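Side-chain contacts in NADH dehydrogenase (Methanothermobacter marburgensis, PDB 4R81), which probably transfers electrons from NADH or NADPH to quinones, using a bound flavin mononucleotide as its redox cofactor: residues S19-E24 and S183-N188; E150-V155 and V169-L174; H5-F10 and H76-R81. One frame throughout, in Å; residues are numbered along the deposited sequence.

Interaction 1: S19-E24 and S183-N188; sequences SREVLE and SCREIN. With FMN (flavin mononucleotide), chain E.
Glu21 sets CG beside its backbone N, anti to the carbonyl carbon (chi1 -56°), while Arg185 sets CG anti to its own N (chi1 -169°); extended chains then carry carboxylate and guanidinium into the space between their helices. Here the flavodoxin-like fold brings its first helix, 18-32, alongside its last, 185-197. The CA atoms of Glu21 and Arg185 are 9.5 Å apart, a gap that only long side chains can bridge, and glutamate and arginine suit it because they join reach to opposite charge. The salt bridge runs from Glu21 OE1 to Arg185 NH2, but OE1 and NH2 are modelled too close together, so its detail is doubtful. As modelled, the two chains cross at about a right angle and the carboxylate is turned steeply to the guanidinium plane, unlike a flat, two-pronged pair. Neither residue is deeply buried, and the bridge lies at the surface. Farther in, Val22 packs on Leu189 and Ala192 of the last helix, a small branched side chain suited to close helix packing.

The same helix serves the cofactor at its start. Ser19 is small enough to let the FMN phosphate come close to the backbone, and its hydroxyl, held beside its own N, reaches the oxygen that the N-H also reaches. This N-H points out of the helix end toward the phosphate, whose charge the helix start would probably help to stabilise; Phe18 N binds the cofactor too. A single oxygen, FMN O2P, is gripped twice by Ser19: by N at 2.7 Å, with an N-H...O angle of 149°, and by OG, likewise at 2.7 Å from O2P.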
# COMPACT_ATOMS: atom_id res chain seq x y z
N SER A 19 7.48 -0.82 -16.72
CA SER A 19 8.11 -0.02 -15.68
C SER A 19 9.62 0.08 -15.89
O SER A 19 10.24 1.13 -15.65
CB SER A 19 7.79 -0.58 -14.29
OG SER A 19 6.44 -0.33 -13.95
N ARG A 20 10.22 -1.01 -16.36
CA ARG A 20 11.65 -1.01 -16.68
C ARG A 20 11.98 -0.04 -17.81
O ARG A 20 13.00 0.65 -17.76
CB ARG A 20 12.11 -2.43 -17.04
CG ARG A 20 13.60 -2.54 -17.31
CD ARG A 20 14.37 -2.71 -16.02
NE ARG A 20 13.90 -3.85 -15.25
CZ ARG A 20 14.36 -4.18 -14.05
NH1 ARG A 20 15.31 -3.44 -13.49
NH2 ARG A 20 13.88 -5.24 -13.40
N GLU A 21 11.11 0.04 -18.82
CA GLU A 21 11.30 0.99 -19.90
C GLU A 21 11.11 2.42 -19.40
O GLU A 21 11.76 3.35 -19.88
CB GLU A 21 10.34 0.69 -21.05
CG GLU A 21 10.46 -0.72 -21.60
CD GLU A 21 9.54 -0.96 -22.77
OE1 GLU A 21 9.76 -0.34 -23.83
OE2 GLU A 21 8.59 -1.76 -22.64
N VAL A 22 10.20 2.58 -18.44
CA VAL A 22 9.98 3.88 -17.81
C VAL A 22 11.24 4.33 -17.09
O VAL A 22 11.64 5.49 -17.19
CB VAL A 22 8.77 3.83 -16.86
CG1 VAL A 22 8.72 5.09 -15.98
CG2 VAL A 22 7.49 3.69 -17.66
N LEU A 23 11.88 3.40 -16.37
CA LEU A 23 13.15 3.69 -15.72
C LEU A 23 14.19 4.12 -16.75
O LEU A 23 14.91 5.11 -16.56
CB LEU A 23 13.66 2.47 -14.95
CG LEU A 23 15.05 2.56 -14.30
CD1 LEU A 23 15.08 3.66 -13.25
CD2 LEU A 23 15.44 1.22 -13.69
N GLU A 24 14.27 3.39 -17.86
CA GLU A 24 15.23 3.71 -18.91
C GLU A 24 14.97 5.08 -19.50
O GLU A 24 15.91 5.85 -19.74
CB GLU A 24 15.19 2.65 -20.02
CG GLU A 24 16.16 2.92 -21.15
CD GLU A 24 17.62 2.78 -20.74
OE1 GLU A 24 17.91 2.03 -19.77
OE2 GLU A 24 18.48 3.42 -21.40
N SER A 183 -0.85 1.04 -27.16
CA SER A 183 -1.30 2.33 -27.70
C SER A 183 -0.80 3.57 -26.93
O SER A 183 -0.62 4.62 -27.53
CB SER A 183 -2.82 2.38 -27.84
OG SER A 183 -3.46 2.40 -26.58
N CYS A 184 -0.59 3.44 -25.63
CA CYS A 184 -0.13 4.57 -24.82
C CYS A 184 1.34 4.49 -24.47
O CYS A 184 1.87 5.34 -23.75
CB CYS A 184 -0.94 4.67 -23.53
SG CYS A 184 -2.68 4.92 -23.80
N ARG A 185 2.01 3.47 -25.00
CA ARG A 185 3.39 3.22 -24.61
C ARG A 185 4.35 4.35 -24.98
O ARG A 185 5.11 4.83 -24.13
CB ARG A 185 3.88 1.89 -25.22
CG ARG A 185 5.19 1.43 -24.65
CD ARG A 185 5.80 0.35 -25.50
NE ARG A 185 7.25 0.40 -25.42
CZ ARG A 185 8.06 -0.25 -26.24
NH1 ARG A 185 7.55 -1.02 -27.20
NH2 ARG A 185 9.37 -0.14 -26.10
N GLU A 186 4.32 4.79 -26.23
CA GLU A 186 5.28 5.79 -26.69
C GLU A 186 5.08 7.14 -26.01
O GLU A 186 6.05 7.81 -25.66
CB GLU A 186 5.23 5.93 -28.21
CG GLU A 186 6.60 5.98 -28.85
CD GLU A 186 7.48 4.85 -28.35
OE1 GLU A 186 8.63 5.13 -27.95
OE2 GLU A 186 7.02 3.68 -28.36
N ILE A 187 3.83 7.54 -25.83
CA ILE A 187 3.55 8.82 -25.22
C ILE A 187 3.95 8.81 -23.75
O ILE A 187 4.47 9.80 -23.23
CB ILE A 187 2.07 9.24 -25.44
CG1 ILE A 187 1.76 10.58 -24.81
CG2 ILE A 187 1.11 8.19 -24.91
CD1 ILE A 187 0.32 10.98 -25.02
N ASN A 188 3.74 7.69 -23.08
CA ASN A 188 4.11 7.59 -21.68
C ASN A 188 5.62 7.61 -21.46
O ASN A 188 6.10 8.19 -20.48
CB ASN A 188 3.45 6.38 -21.01
CG ASN A 188 1.99 6.61 -20.72
OD1 ASN A 188 1.56 7.76 -20.63
ND2 ASN A 188 1.23 5.54 -20.56
N1 FMN E . -4.12 -0.92 -12.98
C2 FMN E . -4.91 0.09 -12.47
O2 FMN E . -5.20 1.05 -13.18
N3 FMN E . -5.35 0.05 -11.16
C4 FMN E . -5.02 -1.01 -10.35
O4 FMN E . -5.43 -1.03 -9.19
C4A FMN E . -4.23 -2.05 -10.85
N5 FMN E . -3.90 -3.13 -10.07
C5A FMN E . -3.10 -4.14 -10.57
C6 FMN E . -2.75 -5.22 -9.77
C7 FMN E . -1.96 -6.25 -10.27
C7M FMN E . -1.57 -7.41 -9.40
C8 FMN E . -1.51 -6.19 -11.59
C8M FMN E . -0.65 -7.30 -12.15
C9 FMN E . -1.87 -5.11 -12.39
C9A FMN E . -2.66 -4.08 -11.89
N10 FMN E . -3.01 -3.00 -12.68
C10 FMN E . -3.79 -1.99 -12.17
C1' FMN E . -2.53 -2.89 -14.09
C2' FMN E . -1.06 -2.45 -13.97
O2' FMN E . -0.94 -1.14 -13.45
C3' FMN E . -0.33 -2.62 -15.29
O3' FMN E . -0.17 -4.02 -15.48
C4' FMN E . 1.04 -1.96 -15.25
O4' FMN E . 0.94 -0.55 -15.18
C5' FMN E . 1.89 -2.33 -16.45
O5' FMN E . 3.20 -1.91 -16.17
P FMN E . 4.33 -3.03 -15.97
O1P FMN E . 4.53 -3.72 -17.31
O2P FMN E . 5.62 -2.38 -15.54
O3P FMN E . 3.85 -4.04 -14.96

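Interaction 2: E150-V155 and V169-L174; sequences ESMRSV and VTMEIL
Met152 and Ile173 meet by their methyl ends, Met152 CE lying 3.6 Å from Ile173 CD1 in the tightest part of this helix-to-strand contact. The same CE also touches Met171, whose own CE is 4.0 Å away, so one methyl group of the helix faces two side chains from the same face of the strand. Met171 CE reaches back as far as Met152 CB, at 4.1 Å. The two methionines arrive differently. Met171 runs fully extended from the strand, whereas Met152 bends at its last torsion (chi3 -57°), which swings the methyl toward Ile173, and the two chains cross at about a right angle. Unbranched, flexible methionines can fit the curved gap between a helix and a sheet, and a beta-branched isoleucine suits the strand beneath. Met152 also lies close to Leu91, an FMN-binding residue.

The other side of the contact is looser and more polar. Arg153 screens part of the strand, yet its nearest approach, CG to Met171 SD, is 4.7 Å; it is partly exposed, and its NH1 forms a salt bridge with Glu144. Met171 too keeps some exposure, in contrast to the buried Met152 and Ile173.

Strand 169-174 is the outermost strand at one end of the chain's parallel sheet, hydrogen-bonded to strand 129-135; helix 148-162 lies in the beta-alpha-beta crossover that joins these two strands of the flavodoxin-like fold. Ile173 also packs on Leu143 of helix 140-146. On the sheet's other face Leu174 meets helix 185-197, while Ser151 and Val155 turn to the second subunit, packing on its Ser154 and Ser151.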
# COMPACT_ATOMS: atom_id res chain seq x y z
N GLU A 150 -6.78 11.17 -6.99
CA GLU A 150 -6.75 12.06 -5.84
C GLU A 150 -6.29 11.34 -4.57
O GLU A 150 -5.51 11.88 -3.78
CB GLU A 150 -8.13 12.68 -5.64
CG GLU A 150 -8.25 13.61 -4.46
CD GLU A 150 -9.52 14.44 -4.51
OE1 GLU A 150 -10.04 14.66 -5.63
OE2 GLU A 150 -10.00 14.88 -3.45
N SER A 151 -6.76 10.11 -4.39
CA SER A 151 -6.35 9.30 -3.25
C SER A 151 -4.85 9.09 -3.29
O SER A 151 -4.16 9.21 -2.28
CB SER A 151 -7.06 7.95 -3.29
OG SER A 151 -8.46 8.11 -3.16
N MET A 152 -4.35 8.78 -4.48
CA MET A 152 -2.94 8.50 -4.62
C MET A 152 -2.09 9.73 -4.39
O MET A 152 -1.00 9.62 -3.83
CB MET A 152 -2.65 7.88 -5.98
CG MET A 152 -3.40 6.59 -6.18
SD MET A 152 -2.78 5.68 -7.59
CE MET A 152 -2.98 6.88 -8.89
N ARG A 153 -2.58 10.89 -4.80
CA ARG A 153 -1.90 12.14 -4.48
C ARG A 153 -1.87 12.38 -2.97
O ARG A 153 -0.83 12.73 -2.42
CB ARG A 153 -2.52 13.32 -5.23
CG ARG A 153 -2.21 13.32 -6.73
CD ARG A 153 -2.68 14.60 -7.41
NE ARG A 153 -4.13 14.72 -7.44
CZ ARG A 153 -4.89 14.29 -8.44
NH1 ARG A 153 -4.33 13.72 -9.50
NH2 ARG A 153 -6.21 14.44 -8.39
N SER A 154 -3.00 12.17 -2.30
CA SER A 154 -3.09 12.37 -0.84
C SER A 154 -2.13 11.46 -0.09
O SER A 154 -1.48 11.87 0.88
CB SER A 154 -4.51 12.11 -0.35
OG SER A 154 -5.40 13.09 -0.85
N VAL A 155 -2.04 10.21 -0.54
CA VAL A 155 -1.25 9.20 0.15
C VAL A 155 0.24 9.30 -0.18
O VAL A 155 1.08 9.44 0.71
CB VAL A 155 -1.80 7.80 -0.18
CG1 VAL A 155 -0.88 6.71 0.38
CG2 VAL A 155 -3.21 7.65 0.38
N VAL A 169 7.06 18.05 -4.96
CA VAL A 169 6.68 16.74 -5.49
C VAL A 169 5.89 16.82 -6.79
O VAL A 169 5.10 17.76 -7.01
CB VAL A 169 5.86 15.91 -4.46
CG1 VAL A 169 6.66 15.65 -3.20
CG2 VAL A 169 4.55 16.61 -4.13
N THR A 170 6.10 15.82 -7.65
CA THR A 170 5.38 15.68 -8.91
C THR A 170 4.98 14.21 -9.08
O THR A 170 5.76 13.32 -8.76
CB THR A 170 6.27 16.05 -10.11
OG1 THR A 170 6.75 17.39 -9.97
CG2 THR A 170 5.48 15.93 -11.41
N MET A 171 3.77 13.96 -9.56
CA MET A 171 3.37 12.59 -9.91
C MET A 171 2.87 12.54 -11.35
O MET A 171 2.09 13.39 -11.78
CB MET A 171 2.30 12.06 -8.94
CG MET A 171 1.93 10.58 -9.16
SD MET A 171 0.75 9.93 -7.95
CE MET A 171 0.75 8.18 -8.32
N GLU A 172 3.35 11.55 -12.09
CA GLU A 172 2.88 11.31 -13.45
C GLU A 172 2.18 9.97 -13.47
O GLU A 172 2.80 8.93 -13.21
CB GLU A 172 4.05 11.27 -14.43
CG GLU A 172 4.98 12.46 -14.37
CD GLU A 172 4.57 13.59 -15.28
OE1 GLU A 172 3.47 13.52 -15.86
OE2 GLU A 172 5.36 14.55 -15.42
N ILE A 173 0.88 9.97 -13.76
CA ILE A 173 0.17 8.72 -13.94
C ILE A 173 0.28 8.31 -15.40
O ILE A 173 -0.33 8.91 -16.28
CB ILE A 173 -1.30 8.81 -13.51
CG1 ILE A 173 -1.39 9.10 -12.00
CG2 ILE A 173 -2.03 7.52 -13.85
CD1 ILE A 173 -2.80 9.34 -11.50
N LEU A 174 1.10 7.29 -15.64
CA LEU A 174 1.31 6.79 -17.00
C LEU A 174 0.29 5.69 -17.27
O LEU A 174 0.57 4.51 -17.09
CB LEU A 174 2.76 6.31 -17.17
CG LEU A 174 3.83 7.34 -16.77
CD1 LEU A 174 5.26 6.77 -16.83
CD2 LEU A 174 3.73 8.61 -17.63

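Interaction 3: H5-F10 and H76-R81; sequences HVYILF and HERIGR
The Tyr7 ring carries Arg78 CB over the centre of one face, a CH-pi contact 3.7 Å from the centroid and only 6° off the ring normal. The extended arginine chain follows the ring outward, and its guanidinium, almost perpendicular to the ring, receives Tyr7 OH at its edge, in its own plane. The bond from Arg78 NH1 to Tyr7 OH is 3.2 Å long and nearly straight at 166°; Tyr7 OH is also hydrogen-bonded to Glu75 OE1. Here, away from the FMN site, helix 70-80 packs on the parallel sheet of the flavodoxin-like fold, and CD2 of Tyr7 on strand 5-10 meets Ile79 CG1 at 4.0 Å. Nearer the surface, His5 CD2 approaches Arg81 O at 3.5 Å. A water in the imidazole plane links His5 NE2 to Arg78 O, while His5 ND1 is bonded to Thr36.

A phenylalanine in place of Tyr7 would probably leave Arg78 NH1 and Glu75 without the hydroxyl they share. Glu74 forms a salt bridge with Arg78 NE, and Glu38 one with Arg81. Tyrosine and arginine thus suit this half-buried seam: apolar carbon covers the ring, the buried hydroxyl is satisfied, and the arginine charge has an acidic partner.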
# COMPACT_ATOMS: atom_id res chain seq x y z
N HIS A 5 21.63 14.95 -8.09
CA HIS A 5 21.73 13.50 -7.97
C HIS A 5 20.41 12.93 -7.50
O HIS A 5 19.83 13.41 -6.52
CB HIS A 5 22.85 13.09 -7.02
CG HIS A 5 22.98 11.61 -6.86
ND1 HIS A 5 23.54 10.80 -7.82
CD2 HIS A 5 22.58 10.79 -5.86
CE1 HIS A 5 23.50 9.55 -7.41
NE2 HIS A 5 22.93 9.51 -6.23
N VAL A 6 19.92 11.90 -8.19
CA VAL A 6 18.64 11.30 -7.86
C VAL A 6 18.82 9.88 -7.34
O VAL A 6 19.50 9.08 -7.98
CB VAL A 6 17.73 11.22 -9.09
CG1 VAL A 6 16.31 10.87 -8.67
CG2 VAL A 6 17.75 12.54 -9.84
N TYR A 7 18.20 9.57 -6.21
CA TYR A 7 18.10 8.17 -5.79
C TYR A 7 16.73 7.67 -6.23
O TYR A 7 15.69 8.19 -5.82
CB TYR A 7 18.34 7.98 -4.28
CG TYR A 7 18.26 6.52 -3.83
CD1 TYR A 7 18.95 5.52 -4.52
CD2 TYR A 7 17.49 6.15 -2.73
CE1 TYR A 7 18.88 4.19 -4.12
CE2 TYR A 7 17.41 4.82 -2.32
CZ TYR A 7 18.11 3.84 -3.02
OH TYR A 7 18.04 2.52 -2.64
N ILE A 8 16.76 6.65 -7.09
CA ILE A 8 15.57 6.15 -7.76
C ILE A 8 15.18 4.80 -7.19
O ILE A 8 15.91 3.81 -7.33
CB ILE A 8 15.81 5.98 -9.27
CG1 ILE A 8 16.29 7.29 -9.91
CG2 ILE A 8 14.54 5.48 -9.94
CD1 ILE A 8 16.78 7.12 -11.34
N LEU A 9 14.02 4.76 -6.53
CA LEU A 9 13.48 3.51 -6.02
C LEU A 9 12.65 2.87 -7.13
O LEU A 9 11.69 3.46 -7.63
CB LEU A 9 12.60 3.74 -4.79
CG LEU A 9 13.28 4.10 -3.46
CD1 LEU A 9 14.37 3.09 -3.15
CD2 LEU A 9 13.84 5.54 -3.46
N PHE A 10 13.02 1.66 -7.50
CA PHE A 10 12.35 0.95 -8.58
C PHE A 10 11.76 -0.34 -8.02
O PHE A 10 12.46 -1.15 -7.41
CB PHE A 10 13.34 0.64 -9.70
CG PHE A 10 12.75 -0.16 -10.82
CD1 PHE A 10 11.98 0.45 -11.79
CD2 PHE A 10 12.96 -1.52 -10.91
CE1 PHE A 10 11.43 -0.29 -12.83
CE2 PHE A 10 12.41 -2.26 -11.93
CZ PHE A 10 11.65 -1.65 -12.90
N HIS A 76 19.35 5.13 4.00
CA HIS A 76 19.51 6.50 4.46
C HIS A 76 20.76 7.15 3.88
O HIS A 76 20.76 8.34 3.56
CB HIS A 76 19.49 6.56 5.99
CG HIS A 76 18.17 6.22 6.59
ND1 HIS A 76 17.93 6.24 7.95
CD2 HIS A 76 17.00 5.86 6.02
CE1 HIS A 76 16.68 5.90 8.19
NE2 HIS A 76 16.09 5.66 7.03
N GLU A 77 21.83 6.37 3.73
CA GLU A 77 23.04 6.88 3.08
C GLU A 77 22.79 7.23 1.61
O GLU A 77 23.24 8.27 1.13
CB GLU A 77 24.18 5.86 3.18
CG GLU A 77 24.70 5.65 4.58
CD GLU A 77 26.02 4.89 4.58
OE1 GLU A 77 26.83 5.11 3.65
OE2 GLU A 77 26.25 4.09 5.51
N ARG A 78 22.08 6.35 0.91
CA ARG A 78 21.74 6.58 -0.49
C ARG A 78 20.90 7.85 -0.66
O ARG A 78 21.16 8.66 -1.56
CB ARG A 78 21.01 5.37 -1.07
CG ARG A 78 21.90 4.13 -1.17
CD ARG A 78 21.11 2.89 -1.55
NE ARG A 78 21.97 1.71 -1.63
CZ ARG A 78 21.61 0.56 -2.19
NH1 ARG A 78 20.41 0.44 -2.74
NH2 ARG A 78 22.45 -0.46 -2.21
N ILE A 79 19.90 8.02 0.20
CA ILE A 79 19.09 9.23 0.20
C ILE A 79 19.94 10.46 0.53
O ILE A 79 19.78 11.53 -0.07
CB ILE A 79 17.91 9.10 1.19
CG1 ILE A 79 17.02 7.92 0.78
CG2 ILE A 79 17.11 10.39 1.27
CD1 ILE A 79 15.98 7.52 1.81
N GLY A 80 20.87 10.29 1.47
CA GLY A 80 21.74 11.38 1.87
C GLY A 80 22.59 11.94 0.75
O GLY A 80 22.92 13.13 0.76
N ARG A 81 22.96 11.09 -0.20
CA ARG A 81 23.80 11.52 -1.33
C ARG A 81 22.97 12.25 -2.38
O ARG A 81 23.53 12.89 -3.28
CB ARG A 81 24.50 10.32 -1.98
CG ARG A 81 25.47 9.59 -1.05
CD ARG A 81 26.43 8.68 -1.81
NE ARG A 81 25.79 7.48 -2.34
CZ ARG A 81 25.72 6.32 -1.69
NH1 ARG A 81 26.23 6.21 -0.47
NH2 ARG A 81 25.13 5.27 -2.26
O HOH W 1 22.25 7.78 -4.06

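How the interactions relate
All three contacts fasten helices of one flavodoxin-like domain around its parallel sheet. Interaction 1 joins two helices on one face; interactions 2 and 3 press helices onto the other, on opposite sides of the chain's centre, their own centres about 20 Å apart. Interaction 1 touches both: Asn188 ND2 lies 3.4 Å from Leu174 C of interaction 2, and Ser19 O is 3.4 Å from Phe10 CE1 of interaction 3, where strand 5-10 leads into helix 18-32. Toward the flavin the three differ. Interaction 1 includes Ser19, which binds the phosphate; in interaction 2 the Met152 side chain comes within about 7 Å of a bound FMN; interaction 3 lies away from the site.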